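Local coordinates for protein PHOX (Pseudomonas fluorescens, PDB 4A9V) that hydrolyses phosphate monoesters as an alkaline phosphatase, using a complex iron-calcium cofactor held by a beta-propeller, at residues 16-21 with 521-526. Sequence-based numbering, arbitrary orientation.
Sequences IPAATT and IRRFMV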
# COMPACT_ATOMS: atom_id res chain seq x y z
N ILE A 16 -8.96 18.34 14.94
CA ILE A 16 -7.90 18.61 15.90
C ILE A 16 -6.82 19.47 15.25
O ILE A 16 -6.68 19.49 14.03
CB ILE A 16 -7.28 17.32 16.48
CG1 ILE A 16 -6.45 16.55 15.44
CG2 ILE A 16 -8.38 16.42 17.04
CD1 ILE A 16 -5.59 15.47 16.07
N PRO A 17 -6.03 20.18 16.07
CA PRO A 17 -4.95 20.97 15.48
C PRO A 17 -3.82 20.11 14.94
O PRO A 17 -3.56 19.02 15.44
CB PRO A 17 -4.46 21.85 16.64
CG PRO A 17 -5.05 21.30 17.88
CD PRO A 17 -6.20 20.41 17.52
N ALA A 18 -3.12 20.63 13.93
CA ALA A 18 -1.85 20.04 13.52
C ALA A 18 -0.90 20.02 14.72
O ALA A 18 -1.01 20.87 15.60
CB ALA A 18 -1.26 20.85 12.38
N ALA A 19 0.04 19.09 14.71
CA ALA A 19 0.95 18.94 15.84
C ALA A 19 2.32 18.48 15.37
O ALA A 19 2.46 17.91 14.29
CB ALA A 19 0.38 17.97 16.86
N THR A 20 3.32 18.72 16.22
CA THR A 20 4.71 18.45 15.88
C THR A 20 5.39 17.57 16.93
O THR A 20 6.57 17.25 16.80
CB THR A 20 5.51 19.76 15.72
OG1 THR A 20 5.42 20.50 16.94
CG2 THR A 20 4.94 20.59 14.59
N THR A 21 4.62 17.11 17.91
CA THR A 21 5.15 16.34 19.03
C THR A 21 5.41 14.88 18.65
O THR A 21 4.86 14.37 17.68
CB THR A 21 4.17 16.38 20.21
OG1 THR A 21 2.86 16.04 19.75
CG2 THR A 21 4.14 17.77 20.83
N ILE A 521 -13.82 17.74 5.39
CA ILE A 521 -12.68 16.99 5.92
C ILE A 521 -12.29 17.55 7.28
O ILE A 521 -12.16 18.77 7.44
CB ILE A 521 -11.47 17.10 4.96
CG1 ILE A 521 -11.82 16.50 3.60
CG2 ILE A 521 -10.26 16.40 5.55
CD1 ILE A 521 -10.86 16.86 2.48
N ARG A 522 -12.13 16.67 8.27
CA ARG A 522 -11.66 17.04 9.60
C ARG A 522 -10.42 16.23 9.98
O ARG A 522 -10.36 15.03 9.74
CB ARG A 522 -12.76 16.82 10.64
CG ARG A 522 -13.99 17.67 10.41
CD ARG A 522 -15.02 17.50 11.51
NE ARG A 522 -16.23 18.21 11.16
CZ ARG A 522 -17.29 18.35 11.94
NH1 ARG A 522 -17.30 17.81 13.14
NH2 ARG A 522 -18.35 18.97 11.48
N ARG A 523 -9.44 16.88 10.60
CA ARG A 523 -8.26 16.18 11.09
C ARG A 523 -8.59 15.40 12.35
O ARG A 523 -9.20 15.94 13.28
CB ARG A 523 -7.12 17.17 11.36
CG ARG A 523 -5.79 16.49 11.62
CD ARG A 523 -4.67 17.48 11.90
NE ARG A 523 -4.39 18.35 10.76
CZ ARG A 523 -4.72 19.63 10.68
NH1 ARG A 523 -5.36 20.24 11.66
NH2 ARG A 523 -4.33 20.34 9.63
N PHE A 524 -8.19 14.13 12.37
CA PHE A 524 -8.55 13.21 13.45
C PHE A 524 -7.36 12.83 14.33
O PHE A 524 -7.52 12.71 15.54
CB PHE A 524 -9.20 11.95 12.86
CG PHE A 524 -9.52 10.89 13.88
CD1 PHE A 524 -10.67 10.96 14.64
CD2 PHE A 524 -8.68 9.80 14.04
CE1 PHE A 524 -10.94 10.00 15.59
CE2 PHE A 524 -8.97 8.82 14.97
CZ PHE A 524 -10.12 8.90 15.73
N MET A 525 -6.21 12.55 13.73
CA MET A 525 -5.04 12.07 14.46
C MET A 525 -3.78 12.70 13.87
O MET A 525 -3.67 12.87 12.66
CB MET A 525 -4.94 10.54 14.37
CG MET A 525 -3.83 9.94 15.21
SD MET A 525 -3.68 8.15 14.99
CE MET A 525 -2.74 8.09 13.47
N VAL A 526 -2.83 13.00 14.74
CA VAL A 526 -1.48 13.34 14.31
C VAL A 526 -0.50 12.36 14.93
O VAL A 526 -0.65 11.96 16.09
CB VAL A 526 -1.09 14.79 14.71
CG1 VAL A 526 0.30 15.10 14.18
CG2 VAL A 526 -2.12 15.79 14.20
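Arg-523 grips Ile-16 twice, once through its backbone and once through the end of its side chain. Its carbonyl O accepts the amide of Ile-16 in a nearly straight bond (Ile-16 N to Arg-523 O 2.9 Å). From CB outward the side chain then follows the loop 16-21. Arg-523 CB lies 3.6 Å from Ile-16 O, Arg-523 CG packs on Ile-16 CG1 at 3.9 Å, and Arg-523 CD lies beside both Ile-16 O, at 3.6 Å, and Pro-17 O. A bend at chi3 (-64°) of Arg-523 turns the guanidinium back. Arg-523 NH1 thus gives a 2.8 Å bond to Ile-16 O, in the planes of both groups. Ala-18 CB covers one face, 4.0 Å from Arg-523 CZ. NE also binds Gln-510, NH1 Gln-472 O and NH2 Met-474 O, which fixes the group in rotation. A leucine here would probably leave the carbonyls of Ile-16, Gln-472 and Met-474 without this donor and let the loop shift. Farther along, Ile-16 CD1 reaches over the backbone to Phe-524 O (3.4 Å), a buried oxygen without a polar partner, and touches Val-526 CG2; Val-526 CG1 meets Ala-19 CB at 3.9 Å. Phe-524 and Met-525 both face Met-511, a classic beta bulge in the outermost strand of a four-stranded antiparallel sheet, the typical blade of a beta-propeller, here flanked by the N-terminal loop.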